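Local coordinates for thioredoxin-like protein (Klebsiella pneumoniae subsp. pneumoniae MGH 78578, PDB 3TY1), which probably binds carbohydrate and resembles the aldose 1-epimerases, though its own reaction is not established, at residues A[217-222]-A[247-252]; A[241-246]-A[259-264]; A[269-274]-A[291-296]. All coordinates share one frame; numbering follows the deposited sequence.

How the contacts relate
Contacts 1 and 2 share the long loop between strands 231-234 and 259-265, their centres about 14 Å apart: residues 241-246 fold back on the strand that follows, while the adjoining 247-252 meets a different loop, 217-222. Contact 3, whose centre lies about 21 Å from that of contact 2, joins the start of strand 272-278 to the turn after strand 285-291. Contact 2 is buried and apolar, with no hydrogen bond across it. Contacts 1 and 3 are only partly buried. Contact 1 combines one backbone bond and a water bridge with a leucine on a tyrosine ring, whereas contact 3 relies on a charged and amide network beside a sulfate.

Contact 1. Residues A[217-222]-A[247-252]; sequences PILEEG and QTYQGP
Gly222 N donates to Tyr249 O across 2.9 Å, the one direct hydrogen bond between 217-222 and 247-252. It is nearly straight, 166° at the hydrogen, and ties together two loops that run at a steep angle to each other. Glycine suits this end of the first loop because its backbone has a positive phi (87°), a conformation that a side chain would crowd against the preceding carbonyl.

One residue earlier, Glu221 lies alongside the backbone of Gly251, its CB 3.6 Å from Gly251 N. Its CG is turned away from its own backbone N and the chain then runs out extended, which brings the carboxylate beside Gly251. There a water bridges the two segments, giving a hydrogen to Glu221 OE1 at 2.8 Å and accepting one from Gly251 N at the same distance. With no side chain on Gly251, the carboxylate can lie close beside it, and a charged group suits a position open to solvent.

The apolar part is made by Leu219 and Tyr249. Leu219 CD1 sits over one face of the Tyr249 ring, 3.6 Å from its centroid and only 19° off the normal, a CH-pi contact in which the two side chains cross at about a right angle.

Tyr249 links the contact to the strands behind it, where its hydroxyl bonds Thr313 of strand 311-318 and its ring has a cation-pi partner in Lys302 of strand 297-304. Leu219 also touches Tyr311. Backbone bonds from Gln247 to Phe225 and from Tyr249 to Ala223 lay the second loop along the start of strand 224-229.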
ATOM      1  N   PRO A 217      19.566  27.857   6.053  1.00 34.07           N
ATOM      2  CA  PRO A 217      19.947  29.242   6.348  1.00 36.64           C
ATOM      3  C   PRO A 217      19.871  30.215   5.192  1.00 37.09           C
ATOM      4  O   PRO A 217      20.248  31.376   5.366  1.00 40.61           O
ATOM      5  CB  PRO A 217      21.412  29.112   6.756  1.00 39.70           C
ATOM      6  CG  PRO A 217      21.911  27.932   5.944  1.00 36.56           C
ATOM      7  CD  PRO A 217      20.751  27.017   5.738  1.00 34.59           C
ATOM      8  N   ILE A 218      19.453  29.767   4.010  1.00 33.18           N
ATOM      9  CA  ILE A 218      19.318  30.675   2.854  1.00 35.53           C
ATOM     10  C   ILE A 218      18.081  31.532   3.008  1.00 35.90           C
ATOM     11  O   ILE A 218      18.148  32.752   2.913  1.00 35.55           O
ATOM     12  CB  ILE A 218      19.276  29.928   1.527  1.00 34.83           C
ATOM     13  CG1 ILE A 218      20.566  29.102   1.342  1.00 36.15           C
ATOM     14  CG2 ILE A 218      19.133  30.920   0.397  1.00 37.09           C
ATOM     15  CD1 ILE A 218      20.574  28.197   0.106  1.00 33.49           C
ATOM     16  N   LEU A 219      16.947  30.886   3.266  1.00 34.28           N
ATOM     17  CA  LEU A 219      15.671  31.574   3.433  1.00 32.32           C
ATOM     18  C   LEU A 219      15.650  32.191   4.817  1.00 33.01           C
ATOM     19  O   LEU A 219      16.069  31.569   5.785  1.00 34.78           O
ATOM     20  CB  LEU A 219      14.476  30.626   3.249  1.00 31.12           C
ATOM     21  CG  LEU A 219      13.103  31.259   3.205  1.00 32.71           C
ATOM     22  CD1 LEU A 219      12.951  32.168   1.996  1.00 33.42           C
ATOM     23  CD2 LEU A 219      12.039  30.130   3.172  1.00 29.68           C
ATOM     24  N   GLU A 220      15.220  33.442   4.858  1.00 32.98           N
ATOM     25  CA  GLU A 220      15.095  34.260   6.053  1.00 34.00           C
ATOM     26  C   GLU A 220      14.369  35.538   5.637  1.00 36.53           C
ATOM     27  O   GLU A 220      14.158  35.781   4.444  1.00 35.57           O
ATOM     28  CB  GLU A 220      16.470  34.620   6.625  1.00 35.95           C
ATOM     29  CG  GLU A 220      17.397  35.386   5.646  1.00 33.78           C
ATOM     30  CD  GLU A 220      18.778  35.659   6.197  1.00 41.69           C
ATOM     31  OE1 GLU A 220      19.120  35.123   7.260  1.00 46.58           O
ATOM     32  OE2 GLU A 220      19.529  36.424   5.546  1.00 45.24           O
ATOM     33  N   GLU A 221      13.943  36.306   6.623  1.00 37.36           N
ATOM     34  CA  GLU A 221      13.409  37.649   6.400  1.00 38.65           C
ATOM     35  C   GLU A 221      14.435  38.461   5.601  1.00 38.32           C
ATOM     36  O   GLU A 221      15.604  38.535   5.985  1.00 38.14           O
ATOM     37  CB  GLU A 221      13.163  38.355   7.739  1.00 38.59           C
ATOM     38  CG  GLU A 221      12.433  39.666   7.598  1.00 49.01           C
ATOM     39  CD  GLU A 221      12.025  40.237   8.941  1.00 62.07           C
ATOM     40  OE1 GLU A 221      11.287  39.568   9.705  1.00 75.62           O
ATOM     41  OE2 GLU A 221      12.427  41.365   9.232  1.00 69.64           O
ATOM     42  N   GLY A 222      13.995  39.056   4.498  1.00 37.19           N
ATOM     43  CA  GLY A 222      14.864  39.892   3.677  1.00 39.87           C
ATOM     44  C   GLY A 222      15.637  39.096   2.636  1.00 38.81           C
ATOM     45  O   GLY A 222      16.397  39.669   1.862  1.00 37.40           O
ATOM     46  N   GLN A 247       9.861  39.652  -5.128  1.00 39.52           N
ATOM     47  CA  GLN A 247      11.295  39.421  -5.028  1.00 42.27           C
ATOM     48  C   GLN A 247      11.806  39.217  -3.594  1.00 41.99           C
ATOM     49  O   GLN A 247      12.942  38.811  -3.443  1.00 41.71           O
ATOM     50  CB  GLN A 247      12.086  40.595  -5.623  1.00 45.98           C
ATOM     51  CG  GLN A 247      11.804  40.880  -7.107  1.00 54.98           C
ATOM     52  CD  GLN A 247      12.394  42.208  -7.614  1.00 67.48           C
ATOM     53  OE1 GLN A 247      11.818  43.293  -7.406  1.00 66.74           O
ATOM     54  NE2 GLN A 247      13.513  42.120  -8.322  1.00 47.78           N
ATOM     55  N   THR A 248      11.009  39.537  -2.573  1.00 39.79           N
ATOM     56  CA  THR A 248      11.492  39.592  -1.192  1.00 39.90           C
ATOM     57  C   THR A 248      10.680  38.652  -0.323  1.00 38.52           C
ATOM     58  O   THR A 248       9.466  38.550  -0.468  1.00 41.18           O
ATOM     59  CB  THR A 248      11.440  41.042  -0.656  1.00 43.38           C
ATOM     60  OG1 THR A 248      12.232  41.879  -1.523  1.00 44.93           O
ATOM     61  CG2 THR A 248      11.997  41.144   0.755  1.00 45.05           C
ATOM     62  N   TYR A 249      11.367  37.945   0.571  1.00 36.30           N
ATOM     63  CA  TYR A 249      10.717  37.005   1.488  1.00 35.71           C
ATOM     64  C   TYR A 249      10.524  37.613   2.875  1.00 36.74           C
ATOM     65  O   TYR A 249      11.377  38.362   3.372  1.00 39.44           O
ATOM     66  CB  TYR A 249      11.543  35.704   1.616  1.00 33.50           C
ATOM     67  CG  TYR A 249      11.635  34.862   0.366  1.00 33.99           C
ATOM     68  CD1 TYR A 249      10.655  33.914   0.054  1.00 30.20           C
ATOM     69  CD2 TYR A 249      12.717  34.975  -0.493  1.00 34.00           C
ATOM     70  CE1 TYR A 249      10.730  33.151  -1.087  1.00 32.21           C
ATOM     71  CE2 TYR A 249      12.832  34.157  -1.632  1.00 35.34           C
ATOM     72  CZ  TYR A 249      11.833  33.254  -1.926  1.00 33.26           C
ATOM     73  OH  TYR A 249      11.933  32.463  -3.042  1.00 32.94           O
ATOM     74  N   GLN A 250       9.398  37.262   3.498  1.00 41.42           N
ATOM     75  CA  GLN A 250       9.128  37.553   4.900  1.00 40.00           C
ATOM     76  C   GLN A 250       9.834  36.506   5.784  1.00 36.66           C
ATOM     77  O   GLN A 250      10.266  35.458   5.313  1.00 36.21           O
ATOM     78  CB  GLN A 250       7.620  37.471   5.182  1.00 43.20           C
ATOM     79  CG  GLN A 250       6.763  38.499   4.428  1.00 50.32           C
ATOM     80  CD  GLN A 250       5.256  38.357   4.700  1.00 53.31           C
ATOM     81  OE1 GLN A 250       4.828  37.792   5.707  1.00 65.13           O
ATOM     82  NE2 GLN A 250       4.458  38.874   3.795  1.00 62.23           N
ATOM     83  N   GLY A 251       9.923  36.821   7.078  1.00 38.88           N
ATOM     84  CA  GLY A 251      10.388  35.888   8.094  1.00 39.68           C
ATOM     85  C   GLY A 251       9.256  34.874   8.315  1.00 38.55           C
ATOM     86  O   GLY A 251       8.177  35.003   7.705  1.00 37.61           O
ATOM     87  N   PRO A 252       9.481  33.875   9.195  1.00 37.62           N
ATOM     88  CA  PRO A 252       8.436  32.877   9.493  1.00 37.17           C
ATOM     89  C   PRO A 252       7.181  33.541  10.042  1.00 40.44           C
ATOM     90  O   PRO A 252       7.263  34.248  11.034  1.00 42.37           O
ATOM     91  CB  PRO A 252       9.096  31.982  10.540  1.00 37.37           C
ATOM     92  CG  PRO A 252      10.581  32.150  10.302  1.00 37.70           C
ATOM     93  CD  PRO A 252      10.760  33.558   9.868  1.00 34.71           C
TER
HETATM   94  O   HOH W   1       8.988  39.147   8.222  1.00 45.97           O

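Contact 2. Residues A[241-246]-A[259-264]; sequences SGLKTW and MVFNIQ
The Phe261 ring reaches from its strand to the backbone of Gly242 and Leu243, meeting it obliquely with its outer atoms. CZ comes to 3.5 Å from Gly242 C, and CE1 to 3.7 Å from Leu243 CA. Further back along the ring, CD1 touches Leu243 CD1 at 3.9 Å, the closest pairing of these two side chains. Within the loop, Leu243 O lies in the plane of the Trp246 indole, at its CD1 edge, and the indole leads away from the strand.

Next to the phenylalanine, selenomethionine Met259 brings a second apolar chain to the same loop. Extended beyond CG (chi2 -176°, chi3 179°), it reaches across to the loop until SE lies 3.8 Å from Gly242 N and the terminal CE is 3.3 Å from Ser241 OG. Gly242 suits the place between these two side chains: selenium and ring carbon both close in on the side where another residue would carry its CB.

Past the glycine the loop closes on itself in a type I beta turn from Leu243 to Trp246, with Trp246 N bonded to Leu243 O at 3.1 Å. Leucine suits the start of this turn because its CD1 packs against the phenylalanine in a buried setting, while the long unbranched apolar chain of Met259 can span the distance from the strand.

The pattern is that of a beta strand with alternating sides. Met259, Phe261 and Ile263 start out toward the loop, whereas Val260 and Asn262 turn to the other side and meet Phe235. The loop thus packs against one face of strand 259-265, within the supersandwich fold of the galactose mutarotase-like proteins.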
ATOM      1  N   SER A 241      -1.918  39.953  -2.947  1.00 46.97           N
ATOM      2  CA  SER A 241      -1.307  40.910  -2.020  1.00 49.92           C
ATOM      3  C   SER A 241       0.236  40.871  -1.962  1.00 48.14           C
ATOM      4  O   SER A 241       0.870  41.867  -1.598  1.00 52.04           O
ATOM      5  CB  SER A 241      -1.929  40.801  -0.615  1.00 50.67           C
ATOM      6  OG  SER A 241      -1.250  39.883   0.183  1.00 60.42           O
ATOM      7  N   GLY A 242       0.826  39.746  -2.352  1.00 45.41           N
ATOM      8  CA  GLY A 242       2.272  39.567  -2.400  1.00 43.13           C
ATOM      9  C   GLY A 242       2.938  39.870  -3.729  1.00 44.52           C
ATOM     10  O   GLY A 242       4.160  39.854  -3.803  1.00 41.96           O
ATOM     11  N   LEU A 243       2.164  40.196  -4.769  1.00 45.70           N
ATOM     12  CA  LEU A 243       2.742  40.369  -6.104  1.00 46.46           C
ATOM     13  C   LEU A 243       3.772  41.495  -6.157  1.00 49.38           C
ATOM     14  O   LEU A 243       4.871  41.292  -6.654  1.00 44.29           O
ATOM     15  CB  LEU A 243       1.644  40.593  -7.138  1.00 48.69           C
ATOM     16  CG  LEU A 243       2.073  40.712  -8.604  1.00 51.15           C
ATOM     17  CD1 LEU A 243       2.672  39.406  -9.103  1.00 46.71           C
ATOM     18  CD2 LEU A 243       0.851  41.147  -9.434  1.00 47.16           C
ATOM     19  N   LYS A 244       3.442  42.669  -5.617  1.00 52.89           N
ATOM     20  CA  LYS A 244       4.389  43.807  -5.649  1.00 54.16           C
ATOM     21  C   LYS A 244       5.734  43.445  -4.965  1.00 54.02           C
ATOM     22  O   LYS A 244       6.779  43.895  -5.427  1.00 53.30           O
ATOM     23  CB  LYS A 244       3.781  45.088  -5.060  1.00 56.40           C
ATOM     24  N   THR A 245       5.720  42.596  -3.925  1.00 49.55           N
ATOM     25  CA  THR A 245       6.963  42.227  -3.218  1.00 47.29           C
ATOM     26  C   THR A 245       7.404  40.789  -3.547  1.00 46.11           C
ATOM     27  O   THR A 245       8.002  40.087  -2.702  1.00 43.85           O
ATOM     28  CB  THR A 245       6.821  42.425  -1.674  1.00 47.12           C
ATOM     29  OG1 THR A 245       5.793  41.559  -1.173  1.00 46.32           O
ATOM     30  CG2 THR A 245       6.482  43.874  -1.335  1.00 52.84           C
ATOM     31  N   TRP A 246       7.149  40.359  -4.786  1.00 45.83           N
ATOM     32  CA  TRP A 246       7.515  39.002  -5.214  1.00 42.83           C
ATOM     33  C   TRP A 246       8.974  38.663  -5.005  1.00 40.68           C
ATOM     34  O   TRP A 246       9.284  37.524  -4.697  1.00 40.74           O
ATOM     35  CB  TRP A 246       7.112  38.721  -6.675  1.00 46.15           C
ATOM     36  CG  TRP A 246       7.813  39.547  -7.740  1.00 45.24           C
ATOM     37  CD1 TRP A 246       7.416  40.768  -8.241  1.00 49.73           C
ATOM     38  CD2 TRP A 246       9.005  39.199  -8.447  1.00 46.80           C
ATOM     39  NE1 TRP A 246       8.297  41.202  -9.185  1.00 45.16           N
ATOM     40  CE2 TRP A 246       9.280  40.262  -9.349  1.00 46.03           C
ATOM     41  CE3 TRP A 246       9.895  38.108  -8.387  1.00 46.51           C
ATOM     42  CZ2 TRP A 246      10.402  40.266 -10.194  1.00 47.71           C
ATOM     43  CZ3 TRP A 246      11.004  38.100  -9.245  1.00 48.94           C
ATOM     44  CH2 TRP A 246      11.248  39.177 -10.135  1.00 50.27           C
HETATM   45  N   MSE A 259       2.017  31.697  -0.703  1.00 33.35           N
HETATM   46  CA  MSE A 259       1.632  32.495  -1.887  1.00 38.25           C
HETATM   47  C   MSE A 259       2.461  31.938  -3.041  1.00 35.43           C
HETATM   48  O   MSE A 259       3.676  31.720  -2.907  1.00 33.81           O
HETATM   49  CB  MSE A 259       1.841  33.996  -1.670  1.00 33.51           C
HETATM   50  CG  MSE A 259       0.878  34.569  -0.702  1.00 41.62           C
HETATM   51 SE   MSE A 259       1.076  36.469  -0.522  0.75 40.08          SE
HETATM   52  CE  MSE A 259      -0.355  36.733   0.779  1.00 44.09           C
ATOM     53  N   VAL A 260       1.778  31.614  -4.127  1.00 35.40           N
ATOM     54  CA  VAL A 260       2.423  31.046  -5.290  1.00 35.54           C
ATOM     55  C   VAL A 260       2.284  32.024  -6.442  1.00 37.29           C
ATOM     56  O   VAL A 260       1.261  32.694  -6.519  1.00 37.72           O
ATOM     57  CB  VAL A 260       1.800  29.696  -5.644  1.00 34.73           C
ATOM     58  CG1 VAL A 260       2.398  29.166  -6.943  1.00 33.13           C
ATOM     59  CG2 VAL A 260       2.067  28.714  -4.482  1.00 36.49           C
ATOM     60  N   PHE A 261       3.331  32.108  -7.289  1.00 35.94           N
ATOM     61  CA  PHE A 261       3.356  32.994  -8.449  1.00 38.98           C
ATOM     62  C   PHE A 261       3.785  32.213  -9.669  1.00 40.08           C
ATOM     63  O   PHE A 261       4.706  31.339  -9.614  1.00 38.61           O
ATOM     64  CB  PHE A 261       4.271  34.197  -8.200  1.00 40.55           C
ATOM     65  CG  PHE A 261       3.847  35.017  -7.006  1.00 41.70           C
ATOM     66  CD1 PHE A 261       2.871  36.001  -7.138  1.00 42.05           C
ATOM     67  CD2 PHE A 261       4.367  34.759  -5.747  1.00 40.08           C
ATOM     68  CE1 PHE A 261       2.437  36.728  -6.025  1.00 41.73           C
ATOM     69  CE2 PHE A 261       3.947  35.487  -4.637  1.00 38.41           C
ATOM     70  CZ  PHE A 261       2.993  36.482  -4.785  1.00 45.59           C
ATOM     71  N   ASN A 262       3.092  32.502 -10.761  1.00 38.69           N
ATOM     72  CA  ASN A 262       3.369  31.893 -12.041  1.00 39.73           C
ATOM     73  C   ASN A 262       4.202  32.824 -12.879  1.00 41.10           C
ATOM     74  O   ASN A 262       3.761  33.936 -13.153  1.00 43.33           O
ATOM     75  CB  ASN A 262       2.070  31.581 -12.740  1.00 39.35           C
ATOM     76  CG  ASN A 262       1.250  30.549 -12.007  1.00 41.33           C
ATOM     77  OD1 ASN A 262       1.785  29.561 -11.481  1.00 35.74           O
ATOM     78  ND2 ASN A 262      -0.073  30.747 -12.007  1.00 38.58           N
ATOM     79  N   ILE A 263       5.352  32.339 -13.334  1.00 39.35           N
ATOM     80  CA  ILE A 263       6.353  33.132 -14.037  1.00 39.59           C
ATOM     81  C   ILE A 263       6.605  32.645 -15.460  1.00 43.69           C
ATOM     82  O   ILE A 263       6.596  31.440 -15.724  1.00 43.88           O
ATOM     83  CB  ILE A 263       7.705  33.111 -13.279  1.00 39.47           C
ATOM     84  CG1 ILE A 263       7.582  33.898 -11.961  1.00 37.19           C
ATOM     85  CG2 ILE A 263       8.874  33.673 -14.199  1.00 41.19           C
ATOM     86  CD1 ILE A 263       8.639  33.595 -10.882  1.00 35.96           C
ATOM     87  N   GLN A 264       6.776  33.616 -16.369  1.00 46.95           N
ATOM     88  CA  GLN A 264       7.247  33.344 -17.723  0.50 48.35           C
ATOM     89  C   GLN A 264       8.687  33.852 -17.764  1.00 46.78           C
ATOM     90  O   GLN A 264       8.947  35.073 -17.812  1.00 46.99           O
ATOM     91  CB  GLN A 264       6.361  33.969 -18.800  0.50 53.00           C
ATOM     92  CG  GLN A 264       5.648  32.911 -19.652  0.50 59.92           C
ATOM     93  CD  GLN A 264       6.634  31.995 -20.398  0.50 65.91           C
ATOM     94  OE1 GLN A 264       7.762  32.396 -20.724  0.50 66.27           O
ATOM     95  NE2 GLN A 264       6.206  30.763 -20.668  0.50 61.09           N
TER

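Contact 3. Residues A[269-274]-A[291-296]. With SO4 (sulfate ion), chain K.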
ATOM      1  N   GLU A 269      20.618  33.537 -25.285  1.00 48.62           N
ATOM      2  CA  GLU A 269      20.505  33.072 -26.678  1.00 50.42           C
ATOM      3  C   GLU A 269      20.669  31.558 -26.859  1.00 50.00           C
ATOM      4  O   GLU A 269      20.371  31.035 -27.920  1.00 51.43           O
ATOM      5  CB  GLU A 269      21.505  33.808 -27.599  1.00 55.24           C
ATOM      6  CG  GLU A 269      22.996  33.379 -27.460  1.00 61.86           C
ATOM      7  CD  GLU A 269      23.850  34.397 -26.734  1.00 76.46           C
ATOM      8  OE1 GLU A 269      23.632  34.559 -25.505  1.00 73.00           O
ATOM      9  OE2 GLU A 269      24.720  35.030 -27.412  1.00 69.88           O
ATOM     10  N   ASN A 270      21.188  30.871 -25.841  1.00 45.62           N
ATOM     11  CA  ASN A 270      21.290  29.414 -25.845  1.00 45.33           C
ATOM     12  C   ASN A 270      20.132  28.775 -25.055  1.00 41.99           C
ATOM     13  O   ASN A 270      20.191  27.598 -24.728  1.00 42.04           O
ATOM     14  CB  ASN A 270      22.639  29.002 -25.257  1.00 44.17           C
ATOM     15  CG  ASN A 270      23.799  29.641 -25.992  1.00 49.69           C
ATOM     16  OD1 ASN A 270      24.691  30.206 -25.369  1.00 54.34           O
ATOM     17  ND2 ASN A 270      23.761  29.610 -27.318  1.00 46.60           N
ATOM     18  N   HIS A 271      19.089  29.566 -24.783  1.00 42.27           N
ATOM     19  CA  HIS A 271      17.832  29.132 -24.140  1.00 43.86           C
ATOM     20  C   HIS A 271      18.022  28.743 -22.692  1.00 41.19           C
ATOM     21  O   HIS A 271      17.204  28.039 -22.137  1.00 45.53           O
ATOM     22  CB  HIS A 271      17.168  27.982 -24.903  1.00 44.13           C
ATOM     23  CG  HIS A 271      17.003  28.247 -26.361  1.00 51.86           C
ATOM     24  ND1 HIS A 271      15.912  28.909 -26.873  1.00 63.11           N
ATOM     25  CD2 HIS A 271      17.797  27.941 -27.415  1.00 57.77           C
ATOM     26  CE1 HIS A 271      16.044  29.011 -28.186  1.00 65.46           C
ATOM     27  NE2 HIS A 271      17.183  28.438 -28.538  1.00 62.05           N
ATOM     28  N   GLN A 272      19.098  29.211 -22.082  1.00 40.08           N
ATOM     29  CA  GLN A 272      19.383  28.915 -20.707  1.00 38.60           C
ATOM     30  C   GLN A 272      18.890  30.092 -19.884  1.00 39.59           C
ATOM     31  O   GLN A 272      19.029  31.265 -20.302  1.00 39.23           O
ATOM     32  CB  GLN A 272      20.883  28.729 -20.480  1.00 38.44           C
ATOM     33  CG  GLN A 272      21.550  27.620 -21.305  1.00 37.89           C
ATOM     34  CD  GLN A 272      20.827  26.302 -21.198  1.00 44.64           C
ATOM     35  OE1 GLN A 272      20.774  25.697 -20.121  1.00 40.13           O
ATOM     36  NE2 GLN A 272      20.251  25.850 -22.320  1.00 40.19           N
ATOM     37  N   THR A 273      18.310  29.786 -18.723  1.00 37.96           N
ATOM     38  CA  THR A 273      17.925  30.803 -17.770  1.00 38.83           C
ATOM     39  C   THR A 273      18.459  30.418 -16.383  1.00 40.20           C
ATOM     40  O   THR A 273      18.997  29.328 -16.211  1.00 39.94           O
ATOM     41  CB  THR A 273      16.412  31.025 -17.763  1.00 41.41           C
ATOM     42  OG1 THR A 273      16.124  32.247 -17.074  1.00 45.40           O
ATOM     43  CG2 THR A 273      15.691  29.858 -17.108  1.00 35.70           C
ATOM     44  N   LEU A 274      18.315  31.327 -15.420  1.00 37.62           N
ATOM     45  CA  LEU A 274      18.914  31.169 -14.096  1.00 37.78           C
ATOM     46  C   LEU A 274      17.984  31.805 -13.092  1.00 37.52           C
ATOM     47  O   LEU A 274      17.556  32.944 -13.290  1.00 41.75           O
ATOM     48  CB  LEU A 274      20.301  31.845 -14.070  1.00 38.27           C
ATOM     49  CG  LEU A 274      21.294  31.669 -12.943  1.00 40.22           C
ATOM     50  CD1 LEU A 274      21.657  30.201 -12.777  1.00 33.84           C
ATOM     51  CD2 LEU A 274      22.555  32.506 -13.182  1.00 36.35           C
ATOM     52  N   ASP A 291      16.876  24.964 -18.958  1.00 37.00           N
ATOM     53  CA  ASP A 291      16.712  25.191 -20.383  1.00 37.60           C
ATOM     54  C   ASP A 291      15.226  25.445 -20.668  1.00 39.85           C
ATOM     55  O   ASP A 291      14.389  24.534 -20.493  1.00 35.68           O
ATOM     56  CB  ASP A 291      17.209  23.936 -21.113  1.00 39.08           C
ATOM     57  CG  ASP A 291      17.306  24.103 -22.625  1.00 37.19           C
ATOM     58  OD1 ASP A 291      16.319  24.524 -23.292  1.00 42.27           O
ATOM     59  OD2 ASP A 291      18.402  23.826 -23.165  1.00 42.48           O
ATOM     60  N   THR A 292      14.894  26.652 -21.149  1.00 37.20           N
ATOM     61  CA  THR A 292      13.490  27.016 -21.379  1.00 39.96           C
ATOM     62  C   THR A 292      12.803  26.310 -22.571  1.00 42.22           C
ATOM     63  O   THR A 292      11.594  26.420 -22.728  1.00 43.05           O
ATOM     64  CB  THR A 292      13.290  28.541 -21.495  1.00 40.42           C
ATOM     65  OG1 THR A 292      14.093  29.022 -22.556  1.00 39.46           O
ATOM     66  CG2 THR A 292      13.688  29.259 -20.179  1.00 42.38           C
ATOM     67  N   ARG A 293      13.549  25.570 -23.381  1.00 39.50           N
ATOM     68  CA  ARG A 293      12.933  24.672 -24.376  1.00 41.43           C
ATOM     69  C   ARG A 293      12.401  23.389 -23.759  1.00 42.70           C
ATOM     70  O   ARG A 293      11.490  22.775 -24.290  1.00 42.10           O
ATOM     71  CB  ARG A 293      13.935  24.275 -25.445  1.00 42.49           C
ATOM     72  CG  ARG A 293      14.416  25.436 -26.284  1.00 45.54           C
ATOM     73  CD  ARG A 293      15.611  25.033 -27.118  1.00 43.96           C
ATOM     74  NE  ARG A 293      16.740  24.660 -26.272  1.00 45.19           N
ATOM     75  CZ  ARG A 293      17.914  24.218 -26.736  1.00 53.41           C
ATOM     76  NH1 ARG A 293      18.144  24.114 -28.042  1.00 52.26           N
ATOM     77  NH2 ARG A 293      18.875  23.902 -25.888  1.00 47.55           N
ATOM     78  N   GLN A 294      13.003  22.975 -22.641  1.00 39.42           N
ATOM     79  CA  GLN A 294      12.634  21.773 -21.931  1.00 40.12           C
ATOM     80  C   GLN A 294      11.627  22.076 -20.818  1.00 38.18           C
ATOM     81  O   GLN A 294      10.692  21.317 -20.614  1.00 38.92           O
ATOM     82  CB  GLN A 294      13.894  21.156 -21.282  1.00 37.35           C
ATOM     83  CG  GLN A 294      15.043  20.852 -22.275  1.00 39.23           C
ATOM     84  CD  GLN A 294      16.338  20.390 -21.591  1.00 34.85           C
ATOM     85  OE1 GLN A 294      16.548  20.588 -20.393  1.00 33.97           O
ATOM     86  NE2 GLN A 294      17.205  19.764 -22.362  1.00 31.86           N
ATOM     87  N   LEU A 295      11.856  23.177 -20.107  1.00 36.15           N
ATOM     88  CA  LEU A 295      11.061  23.584 -18.951  1.00 38.24           C
ATOM     89  C   LEU A 295      10.681  25.067 -19.191  1.00 35.95           C
ATOM     90  O   LEU A 295      11.320  25.985 -18.680  1.00 40.07           O
ATOM     91  CB  LEU A 295      11.852  23.338 -17.650  1.00 37.14           C
ATOM     92  CG  LEU A 295      12.234  21.900 -17.330  1.00 36.18           C
ATOM     93  CD1 LEU A 295      13.232  21.853 -16.143  1.00 30.89           C
ATOM     94  CD2 LEU A 295      10.982  20.976 -17.029  1.00 32.03           C
ATOM     95  N   PRO A 296       9.647  25.303 -20.005  1.00 39.04           N
ATOM     96  CA  PRO A 296       9.340  26.693 -20.381  1.00 41.25           C
ATOM     97  C   PRO A 296       8.781  27.635 -19.347  1.00 40.63           C
ATOM     98  O   PRO A 296       8.839  28.852 -19.577  1.00 39.75           O
ATOM     99  CB  PRO A 296       8.359  26.540 -21.570  1.00 44.85           C
ATOM    100  CG  PRO A 296       8.280  25.105 -21.852  1.00 46.73           C
ATOM    101  CD  PRO A 296       8.700  24.379 -20.634  1.00 43.62           C
TER
HETATM  102  S   SO4 K 511      16.681  19.857 -26.197  1.00 88.22           S
HETATM  103  O1  SO4 K 511      15.922  21.099 -25.959  1.00 60.60           O
HETATM  104  O2  SO4 K 511      16.214  19.239 -27.455  1.00 68.67           O
HETATM  105  O3  SO4 K 511      18.126  20.167 -26.317  1.00 70.30           O
HETATM  106  O4  SO4 K 511      16.474  18.866 -25.112  1.00 53.37           O
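His271 and Arg293 lie one over the other, the imidazole and guanidinium planes 12° apart. Arg293 CD sits over the ring face, 3.7 Å from its centroid, a CH-pi contact. His271 CD2 lies over one face of the guanidinium and O1 of a sulfate, probably from the crystallisation liquor, over the other, too distant for a hydrogen bond; sulfate O4 accepts from Gln294 NE2.

Asp291 fixes the guanidinium edge-on: NE donates to OD1 and NH2 to OD2 (2.8 Å), each along a syn lone pair, a side-on salt bridge. OD1 also takes the backbone N of Arg293 on its anti lone pair, forming an Asx turn.

Gln272 comes to the same carboxylate from above its plane, the amide turned 77° against it. Bent at chi2 (-51°), its chain places NE2 2.9 Å from Asp291 OD2 and 3.0 Å from Asn270 O, while OE1 accepts from Gln289 NE2; three bonds suit an amide and fix its turn.

His271 O receives Thr292 N at 2.9 Å and, from above the carbonyl plane, Thr292 OG1 at 3.3 Å.

Gln272 and Asp291 form an antiparallel non-hydrogen-bonded pair where strand 272-278 begins and strand 285-291 ends; Leu295 packs on strands 342-352 and 204-214.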